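Local coordinates for bifunctional protein PutA (Bdellovibrio bacteriovorus, PDB 5UR2), which is a bifunctional flavoenzyme of proline catabolism that probably oxidises L-proline and then, with NAD(+), converts glutamate semialdehyde to L-glutamate, at residues 275-280 against 454-459; 322-327 against 331-336. All coordinates share one frame; numbering follows the deposited sequence.

How the contacts relate
Contact 1 and contact 2, whose centres lie 9 Å apart, form one continuous patch of the proline dehydrogenase barrel beside the modified flavin cofactor. Contact 2 is nested within the chain loop that contact 1 closes. Backbone bonds join 275-280 to 322-327: Arg-277 N meets Pro-322 O at 3.0 Å and Tyr-275 O meets Tyr-324 N at 3.0 Å. A weak bond of 2.8 Å from Asn-333 ND2 to Ser-279 OG ties in helix 327-343. Contact 2 holds the adenine and a phosphate oxygen directly, whereas contact 1 reaches the cofactor through Tyr-275 alone. Both lie away from the predicted aldehyde dehydrogenase residues Glu-746 and Cys-780.

Contact 1 of 2, residues 275-280 against 454-459; sequences YLRDSF and TSPVIP. With P5F (N-propargylglycine-modified flavin adenine dinucleotide), chain F.
Arg-277 grips Thr-454 end-on, one terminal nitrogen to each of two oxygens, and so joins the loop after barrel strand 268-273 of the (beta/alpha)8 proline dehydrogenase fold to the irregular chain beyond helix 440-444. The shorter and straighter bond runs from Arg-277 NH2 to Thr-454 OG1 (2.7 Å, 153° at the hydrogen), slightly tilted from the guanidinium plane. The second, Arg-277 NH1 to Thr-454 O at 3.0 Å, is more bent, and its donor stands above the carbonyl plane instead of on a lone pair. The hydroxyl sits between the backbone N and carbonyl carbon of its own residue (chi1 61°), which turns it to the arginine, and the two side chains meet at about a right angle. Thr-454 OG1 is also hydrogen-bonded to Glu-329 OE1, its strongest polar partner, while it takes the arginine N-H.

The example illustrates how one arginine can be held by its edge and its face at once. Pro-456 lies over one guanidinium face: its N is 3.7 Å above the plane near the centre, and its CB comes within 3.7 Å of Arg-277 NE. That nitrogen in turn makes weak bonds to the carbonyl oxygens of Val-321 and Val-323. An extended chain from CG to NE carries the charged group outward from its backbone.

Further out, Tyr-275 touches the cofactor, O2B of the P5F ribose approaching the ring obliquely, 3.2 Å from CD2, while its hydroxyl bonds to Tyr-306 N. A type I turn from Leu-276 to Ser-279 then leads into helix 279-293. Leu-276 O closes it by accepting two bonds from Ser-279, one from N and a shorter one of 2.6 Å from OG.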
loop_
_atom_site.group_PDB
_atom_site.type_symbol
_atom_site.label_atom_id
_atom_site.label_comp_id
_atom_site.label_asym_id
_atom_site.label_seq_id
_atom_site.Cartn_x
_atom_site.Cartn_y
_atom_site.Cartn_z
ATOM N N TYR B 275 28.307 -3.059 -34.387
ATOM C CA TYR B 275 27.361 -3.536 -33.391
ATOM C C TYR B 275 25.986 -2.896 -33.539
ATOM O O TYR B 275 25.078 -3.241 -32.769
ATOM C CB TYR B 275 27.919 -3.341 -31.967
ATOM C CG TYR B 275 27.959 -1.939 -31.363
ATOM C CD1 TYR B 275 27.719 -0.783 -32.120
ATOM C CD2 TYR B 275 28.281 -1.779 -30.005
ATOM C CE1 TYR B 275 27.777 0.497 -31.520
ATOM C CE2 TYR B 275 28.343 -0.524 -29.407
ATOM C CZ TYR B 275 28.086 0.610 -30.154
ATOM O OH TYR B 275 28.173 1.846 -29.528
ATOM N N LEU B 276 25.810 -1.986 -34.503
ATOM C CA LEU B 276 24.502 -1.401 -34.774
ATOM C C LEU B 276 23.706 -2.296 -35.717
ATOM O O LEU B 276 24.252 -2.837 -36.689
ATOM C CB LEU B 276 24.624 -0.009 -35.396
ATOM C CG LEU B 276 25.222 1.071 -34.483
ATOM C CD1 LEU B 276 25.267 2.422 -35.202
ATOM C CD2 LEU B 276 24.455 1.147 -33.156
ATOM N N ARG B 277 22.398 -2.419 -35.438
ATOM C CA ARG B 277 21.527 -3.230 -36.292
ATOM C C ARG B 277 21.430 -2.685 -37.721
ATOM O O ARG B 277 21.218 -3.463 -38.664
ATOM C CB ARG B 277 20.123 -3.337 -35.668
ATOM C CG ARG B 277 20.119 -4.057 -34.320
ATOM C CD ARG B 277 18.771 -4.003 -33.563
ATOM N NE ARG B 277 18.950 -4.601 -32.237
ATOM C CZ ARG B 277 18.909 -5.910 -31.984
ATOM N NH1 ARG B 277 18.680 -6.783 -32.956
ATOM N NH2 ARG B 277 19.118 -6.356 -30.758
ATOM N N ASP B 278 21.596 -1.376 -37.920
ATOM C CA ASP B 278 21.428 -0.806 -39.252
ATOM C C ASP B 278 22.751 -0.576 -39.969
ATOM O O ASP B 278 22.771 0.012 -41.053
ATOM C CB ASP B 278 20.587 0.487 -39.186
ATOM C CG ASP B 278 21.236 1.599 -38.382
ATOM O OD1 ASP B 278 22.431 1.487 -38.028
ATOM O OD2 ASP B 278 20.529 2.601 -38.101
ATOM N N SER B 279 23.845 -1.099 -39.427
ATOM C CA SER B 279 25.151 -0.796 -39.984
ATOM C C SER B 279 25.381 -1.470 -41.341
ATOM O O SER B 279 26.062 -0.896 -42.206
ATOM C CB SER B 279 26.225 -1.181 -38.962
ATOM O OG SER B 279 26.084 -2.542 -38.539
ATOM N N PHE B 280 24.857 -2.677 -41.562
ATOM C CA PHE B 280 25.057 -3.267 -42.886
ATOM C C PHE B 280 24.314 -2.469 -43.952
ATOM O O PHE B 280 24.826 -2.280 -45.057
ATOM C CB PHE B 280 24.648 -4.746 -42.905
ATOM C CG PHE B 280 24.870 -5.426 -44.239
ATOM C CD1 PHE B 280 26.147 -5.487 -44.803
ATOM C CD2 PHE B 280 23.821 -6.067 -44.897
ATOM C CE1 PHE B 280 26.364 -6.125 -46.044
ATOM C CE2 PHE B 280 24.021 -6.713 -46.110
ATOM C CZ PHE B 280 25.300 -6.745 -46.695
ATOM N N THR B 454 18.749 -11.431 -31.879
ATOM C CA THR B 454 18.049 -10.737 -30.811
ATOM C C THR B 454 17.061 -9.753 -31.417
ATOM O O THR B 454 17.179 -9.352 -32.580
ATOM C CB THR B 454 19.013 -9.984 -29.874
ATOM O OG1 THR B 454 19.744 -8.992 -30.617
ATOM C CG2 THR B 454 19.972 -10.954 -29.152
ATOM N N SER B 455 16.134 -9.384 -30.651
ATOM C CA SER B 455 15.144 -8.408 -31.071
ATOM C C SER B 455 15.504 -7.040 -30.512
ATOM O O SER B 455 15.985 -6.948 -29.382
ATOM C CB SER B 455 13.746 -8.790 -30.569
ATOM O OG SER B 455 12.842 -7.688 -30.687
ATOM N N PRO B 456 15.282 -5.951 -31.256
ATOM C CA PRO B 456 15.481 -4.620 -30.665
ATOM C C PRO B 456 14.425 -4.258 -29.634
ATOM O O PRO B 456 14.604 -3.254 -28.943
ATOM C CB PRO B 456 15.420 -3.677 -31.874
ATOM C CG PRO B 456 14.567 -4.410 -32.870
ATOM C CD PRO B 456 14.846 -5.883 -32.660
ATOM N N VAL B 457 13.365 -5.056 -29.495
ATOM C CA VAL B 457 12.242 -4.764 -28.607
ATOM C C VAL B 457 12.477 -5.433 -27.260
ATOM O O VAL B 457 12.616 -6.658 -27.186
ATOM C CB VAL B 457 10.912 -5.242 -29.212
ATOM C CG1 VAL B 457 9.770 -4.982 -28.214
ATOM C CG2 VAL B 457 10.634 -4.567 -30.574
ATOM N N ILE B 458 12.525 -4.632 -26.199
ATOM C CA ILE B 458 12.638 -5.121 -24.824
ATOM C C ILE B 458 11.276 -5.625 -24.351
ATOM O O ILE B 458 10.294 -4.864 -24.354
ATOM C CB ILE B 458 13.177 -4.023 -23.893
ATOM C CG1 ILE B 458 14.573 -3.581 -24.345
ATOM C CG2 ILE B 458 13.207 -4.510 -22.440
ATOM C CD1 ILE B 458 15.140 -2.433 -23.540
ATOM N N PRO B 459 11.165 -6.883 -23.924
ATOM C CA PRO B 459 9.853 -7.413 -23.512
ATOM C C PRO B 459 9.331 -6.739 -22.245
ATOM O O PRO B 459 10.067 -6.533 -21.278
ATOM C CB PRO B 459 10.128 -8.901 -23.273
ATOM C CG PRO B 459 11.627 -9.004 -23.060
ATOM C CD PRO B 459 12.257 -7.867 -23.798
HETATM P PA P5F F . 35.916 -7.665 -29.326
HETATM O O1A P5F F . 36.044 -8.789 -30.409
HETATM O O2A P5F F . 36.049 -8.052 -27.939
HETATM O O5B P5F F . 34.585 -6.964 -29.290
HETATM C C5B P5F F . 34.088 -6.192 -28.204
HETATM C C4B P5F F . 32.884 -5.377 -28.700
HETATM O O4B P5F F . 31.726 -6.150 -28.909
HETATM C C3B P5F F . 32.416 -4.254 -27.820
HETATM O O3B P5F F . 33.217 -3.139 -27.910
HETATM C C2B P5F F . 31.049 -4.008 -28.318
HETATM O O2B P5F F . 31.112 -3.220 -29.457
HETATM C C1B P5F F . 30.584 -5.369 -28.693
HETATM N N9A P5F F . 29.786 -6.024 -27.688
HETATM C C8A P5F F . 30.133 -6.308 -26.374
HETATM N N7A P5F F . 29.110 -6.946 -25.792
HETATM C C5A P5F F . 28.067 -7.114 -26.705
HETATM C C6A P5F F . 26.790 -7.669 -26.658
HETATM N N6A P5F F . 26.298 -8.273 -25.452
HETATM N N1A P5F F . 25.996 -7.649 -27.745
HETATM C C2A P5F F . 26.415 -7.098 -28.904
HETATM N N3A P5F F . 27.649 -6.521 -28.973
HETATM C C4A P5F F . 28.484 -6.515 -27.926
HETATM N N1 P5F F . 34.151 2.774 -31.429
HETATM C C2 P5F F . 33.085 3.650 -31.849
HETATM O O2 P5F F . 31.796 3.325 -31.491
HETATM N N3 P5F F . 33.354 4.823 -32.627
HETATM C C4 P5F F . 34.669 5.182 -33.015
HETATM O O4 P5F F . 34.860 6.342 -33.777
HETATM C C4X P5F F . 35.797 4.263 -32.565
HETATM N N5 P5F F . 37.200 4.604 -32.790
HETATM C C5X P5F F . 38.156 3.481 -32.723
HETATM C C6 P5F F . 39.461 3.571 -33.447
HETATM C C7 P5F F . 40.343 2.461 -33.456
HETATM C C7M P5F F . 41.660 2.566 -34.194
HETATM C C8 P5F F . 39.993 1.254 -32.780
HETATM C C8M P5F F . 40.904 0.053 -32.772
HETATM C C9 P5F F . 38.759 1.159 -32.095
HETATM C C9A P5F F . 37.828 2.323 -32.077
HETATM N N10 P5F F . 36.541 2.214 -31.386
HETATM C C10 P5F F . 35.508 3.119 -31.805
HETATM C "C1'" P5F F . 36.225 1.114 -30.441
HETATM C "C2'" P5F F . 35.760 -0.156 -31.154
HETATM O "O2'" P5F F . 34.526 0.084 -31.715
HETATM C "C3'" P5F F . 35.677 -1.400 -30.267
HETATM O "O3'" P5F F . 34.745 -1.171 -29.278
HETATM C "C4'" P5F F . 36.981 -1.797 -29.589
HETATM O "O4'" P5F F . 38.014 -1.372 -30.410
HETATM C "C5'" P5F F . 37.092 -3.280 -29.187
HETATM O "O5'" P5F F . 36.555 -4.175 -30.141
HETATM P P P5F F . 37.217 -5.588 -30.582
HETATM O O1P P5F F . 36.930 -6.113 -32.041
HETATM O O2P P5F F . 38.716 -5.333 -30.175
HETATM O O3P P5F F . 36.902 -6.552 -29.290
HETATM C C21 P5F F . 37.200 6.649 -31.158
HETATM C C22 P5F F . 37.252 5.660 -32.077
HETATM C C23 P5F F . 36.223 7.829 -31.305
#

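Contact 2 of 2, residues 322-327 against 331-336; sequences PVYTNK and DANYEL. With P5F (N-propargylglycine-modified flavin adenine dinucleotide), chain F.
Lys-327 NZ forms a salt bridge with Asp-331 OD2, one helical turn further on, and at the same length, 2.9 Å, donates a hydrogen bond to the phosphate oxygen O1A of P5F. On the carboxylate, OD2 receives the ammonium through its syn lone pair, on the side of OD1, which takes a weaker share of the same group. OD1 is also engaged by Lys-303 in a second salt bridge. Asp-331 thus pairs with two lysines, a setting that would be expected to stabilise its negative charge, and its carboxylate in turn positions the amine that holds the phosphate.

The route of the lysine chain shows how one side chain can serve two parts of a dinucleotide. Its CG lies anti to the backbone N (chi1 -165°) and the chain bends at chi2 (-103°) before running straight to NZ. CB and CG pack against the adenine, with CG 3.6 Å from P5F C4A, while the amine continues to the phosphate. Adenine N6A donates a weak bond of 3.2 Å to Thr-325 O.

In the backbone, Asp-331 N bonds to Lys-327 O (3.2 Å) in the first turn of helix 327-343. Asn-326 is the N-cap, its OD1 accepting from Ala-328 N.

At the outer end of its ring, Tyr-324 packs on Asn-333 with CE2 3.8 Å from Asn-333 CB, ring and amide planes being 56° apart. A water lies 3.0 Å from Tyr-324 OH and 2.8 Å from Asn-333 OD1, and Asn-333 ND2 bonds to Ala-274 O. Together the capped helix start and its preceding loop form part of the adenosine and phosphate side of the flavin pocket in a proline dehydrogenase (beta/alpha)8 barrel.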
loop_
_atom_site.group_PDB
_atom_site.type_symbol
_atom_site.label_atom_id
_atom_site.label_comp_id
_atom_site.label_asym_id
_atom_site.label_seq_id
_atom_site.Cartn_x
_atom_site.Cartn_y
_atom_site.Cartn_z
ATOM N N PRO B 322 19.204 -0.040 -30.285
ATOM C CA PRO B 322 19.844 0.003 -31.610
ATOM C C PRO B 322 21.042 -0.919 -31.775
ATOM O O PRO B 322 21.462 -1.139 -32.920
ATOM C CB PRO B 322 20.268 1.476 -31.750
ATOM C CG PRO B 322 20.557 1.890 -30.383
ATOM C CD PRO B 322 19.511 1.178 -29.512
ATOM N N VAL B 323 21.615 -1.444 -30.695
ATOM C CA VAL B 323 22.737 -2.378 -30.785
ATOM C C VAL B 323 22.200 -3.800 -30.721
ATOM O O VAL B 323 21.120 -4.057 -30.176
ATOM C CB VAL B 323 23.792 -2.137 -29.684
ATOM C CG1 VAL B 323 24.519 -0.815 -29.918
ATOM C CG2 VAL B 323 23.137 -2.137 -28.298
ATOM N N TYR B 324 22.936 -4.730 -31.335
ATOM C CA TYR B 324 22.731 -6.136 -31.024
ATOM C C TYR B 324 23.009 -6.348 -29.552
ATOM O O TYR B 324 23.832 -5.648 -28.958
ATOM C CB TYR B 324 23.665 -7.047 -31.836
ATOM C CG TYR B 324 23.527 -6.926 -33.318
ATOM C CD1 TYR B 324 22.417 -7.451 -33.980
ATOM C CD2 TYR B 324 24.503 -6.275 -34.070
ATOM C CE1 TYR B 324 22.295 -7.350 -35.373
ATOM C CE2 TYR B 324 24.384 -6.150 -35.446
ATOM C CZ TYR B 324 23.285 -6.686 -36.090
ATOM O OH TYR B 324 23.191 -6.567 -37.448
ATOM N N THR B 325 22.328 -7.325 -28.955
ATOM C CA THR B 325 22.594 -7.631 -27.557
ATOM C C THR B 325 23.166 -9.034 -27.372
ATOM O O THR B 325 23.383 -9.460 -26.237
ATOM C CB THR B 325 21.335 -7.413 -26.710
ATOM O OG1 THR B 325 20.240 -8.128 -27.275
ATOM C CG2 THR B 325 20.990 -5.913 -26.668
ATOM N N ASN B 326 23.457 -9.741 -28.456
ATOM C CA ASN B 326 24.261 -10.957 -28.438
ATOM C C ASN B 326 25.597 -10.617 -29.089
ATOM O O ASN B 326 25.631 -10.175 -30.245
ATOM C CB ASN B 326 23.517 -12.075 -29.177
ATOM C CG ASN B 326 24.381 -13.310 -29.464
ATOM O OD1 ASN B 326 25.501 -13.447 -28.989
ATOM N ND2 ASN B 326 23.819 -14.234 -30.234
ATOM N N LYS B 327 26.696 -10.810 -28.355
ATOM C CA LYS B 327 27.968 -10.297 -28.856
ATOM C C LYS B 327 28.387 -10.991 -30.155
ATOM O O LYS B 327 29.055 -10.382 -30.999
ATOM C CB LYS B 327 29.053 -10.431 -27.783
ATOM C CG LYS B 327 30.305 -9.586 -28.089
ATOM C CD LYS B 327 31.457 -10.468 -28.628
ATOM C CE LYS B 327 32.684 -9.624 -29.000
ATOM N NZ LYS B 327 33.780 -10.476 -29.578
ATOM N N ASP B 331 30.025 -9.619 -33.934
ATOM C CA ASP B 331 31.130 -10.223 -34.670
ATOM C C ASP B 331 30.667 -10.675 -36.054
ATOM O O ASP B 331 31.293 -10.352 -37.071
ATOM C CB ASP B 331 31.688 -11.422 -33.897
ATOM C CG ASP B 331 32.403 -11.031 -32.593
ATOM O OD1 ASP B 331 32.761 -9.846 -32.385
ATOM O OD2 ASP B 331 32.625 -11.945 -31.771
ATOM N N ALA B 332 29.528 -11.373 -36.114
ATOM C CA ALA B 332 29.053 -11.899 -37.392
ATOM C C ALA B 332 28.724 -10.769 -38.353
ATOM O O ALA B 332 29.036 -10.847 -39.549
ATOM C CB ALA B 332 27.830 -12.798 -37.187
ATOM N N ASN B 333 28.089 -9.711 -37.845
ATOM C CA ASN B 333 27.784 -8.560 -38.682
ATOM C C ASN B 333 29.063 -7.850 -39.126
ATOM O O ASN B 333 29.138 -7.346 -40.253
ATOM C CB ASN B 333 26.869 -7.599 -37.918
ATOM C CG ASN B 333 26.327 -6.514 -38.801
ATOM O OD1 ASN B 333 25.539 -6.789 -39.714
ATOM N ND2 ASN B 333 26.740 -5.278 -38.558
ATOM N N TYR B 334 30.079 -7.799 -38.256
ATOM C CA TYR B 334 31.364 -7.223 -38.652
ATOM C C TYR B 334 31.917 -7.956 -39.865
ATOM O O TYR B 334 32.311 -7.334 -40.861
ATOM C CB TYR B 334 32.361 -7.286 -37.491
ATOM C CG TYR B 334 33.633 -6.485 -37.710
ATOM C CD1 TYR B 334 34.620 -6.913 -38.597
ATOM C CD2 TYR B 334 33.854 -5.310 -36.999
ATOM C CE1 TYR B 334 35.788 -6.167 -38.800
ATOM C CE2 TYR B 334 34.999 -4.568 -37.179
ATOM C CZ TYR B 334 35.970 -4.996 -38.080
ATOM O OH TYR B 334 37.100 -4.228 -38.244
ATOM N N GLU B 335 31.939 -9.288 -39.803
ATOM C CA GLU B 335 32.502 -10.050 -40.909
ATOM C C GLU B 335 31.670 -9.873 -42.177
ATOM O O GLU B 335 32.225 -9.743 -43.274
ATOM C CB GLU B 335 32.655 -11.521 -40.501
ATOM C CG GLU B 335 33.730 -11.700 -39.424
ATOM C CD GLU B 335 34.031 -13.148 -39.024
ATOM O OE1 GLU B 335 33.683 -14.094 -39.755
ATOM O OE2 GLU B 335 34.637 -13.329 -37.949
ATOM N N LEU B 336 30.346 -9.815 -42.042
ATOM C CA LEU B 336 29.488 -9.576 -43.202
ATOM C C LEU B 336 29.788 -8.212 -43.828
ATOM O O LEU B 336 29.920 -8.090 -45.051
ATOM C CB LEU B 336 28.016 -9.683 -42.778
ATOM C CG LEU B 336 26.950 -9.353 -43.825
ATOM C CD1 LEU B 336 26.838 -10.522 -44.836
ATOM C CD2 LEU B 336 25.598 -9.045 -43.202
HETATM P PA P5F F . 35.916 -7.665 -29.326
HETATM O O1A P5F F . 36.044 -8.789 -30.409
HETATM O O2A P5F F . 36.049 -8.052 -27.939
HETATM O O5B P5F F . 34.585 -6.964 -29.290
HETATM C C5B P5F F . 34.088 -6.192 -28.204
HETATM C C4B P5F F . 32.884 -5.377 -28.700
HETATM O O4B P5F F . 31.726 -6.150 -28.909
HETATM C C3B P5F F . 32.416 -4.254 -27.820
HETATM O O3B P5F F . 33.217 -3.139 -27.910
HETATM C C2B P5F F . 31.049 -4.008 -28.318
HETATM O O2B P5F F . 31.112 -3.220 -29.457
HETATM C C1B P5F F . 30.584 -5.369 -28.693
HETATM N N9A P5F F . 29.786 -6.024 -27.688
HETATM C C8A P5F F . 30.133 -6.308 -26.374
HETATM N N7A P5F F . 29.110 -6.946 -25.792
HETATM C C5A P5F F . 28.067 -7.114 -26.705
HETATM C C6A P5F F . 26.790 -7.669 -26.658
HETATM N N6A P5F F . 26.298 -8.273 -25.452
HETATM N N1A P5F F . 25.996 -7.649 -27.745
HETATM C C2A P5F F . 26.415 -7.098 -28.904
HETATM N N3A P5F F . 27.649 -6.521 -28.973
HETATM C C4A P5F F . 28.484 -6.515 -27.926
HETATM N N1 P5F F . 34.151 2.774 -31.429
HETATM C C2 P5F F . 33.085 3.650 -31.849
HETATM O O2 P5F F . 31.796 3.325 -31.491
HETATM N N3 P5F F . 33.354 4.823 -32.627
HETATM C C4 P5F F . 34.669 5.182 -33.015
HETATM O O4 P5F F . 34.860 6.342 -33.777
HETATM C C4X P5F F . 35.797 4.263 -32.565
HETATM N N5 P5F F . 37.200 4.604 -32.790
HETATM C C5X P5F F . 38.156 3.481 -32.723
HETATM C C6 P5F F . 39.461 3.571 -33.447
HETATM C C7 P5F F . 40.343 2.461 -33.456
HETATM C C7M P5F F . 41.660 2.566 -34.194
HETATM C C8 P5F F . 39.993 1.254 -32.780
HETATM C C8M P5F F . 40.904 0.053 -32.772
HETATM C C9 P5F F . 38.759 1.159 -32.095
HETATM C C9A P5F F . 37.828 2.323 -32.077
HETATM N N10 P5F F . 36.541 2.214 -31.386
HETATM C C10 P5F F . 35.508 3.119 -31.805
HETATM C "C1'" P5F F . 36.225 1.114 -30.441
HETATM C "C2'" P5F F . 35.760 -0.156 -31.154
HETATM O "O2'" P5F F . 34.526 0.084 -31.715
HETATM C "C3'" P5F F . 35.677 -1.400 -30.267
HETATM O "O3'" P5F F . 34.745 -1.171 -29.278
HETATM C "C4'" P5F F . 36.981 -1.797 -29.589
HETATM O "O4'" P5F F . 38.014 -1.372 -30.410
HETATM C "C5'" P5F F . 37.092 -3.280 -29.187
HETATM O "O5'" P5F F . 36.555 -4.175 -30.141
HETATM P P P5F F . 37.217 -5.588 -30.582
HETATM O O1P P5F F . 36.930 -6.113 -32.041
HETATM O O2P P5F F . 38.716 -5.333 -30.175
HETATM O O3P P5F F . 36.902 -6.552 -29.290
HETATM C C21 P5F F . 37.200 6.649 -31.158
HETATM C C22 P5F F . 37.252 5.660 -32.077
HETATM C C23 P5F F . 36.223 7.829 -31.305
HETATM O O HOH W 1 23.685 -4.654 -39.754
#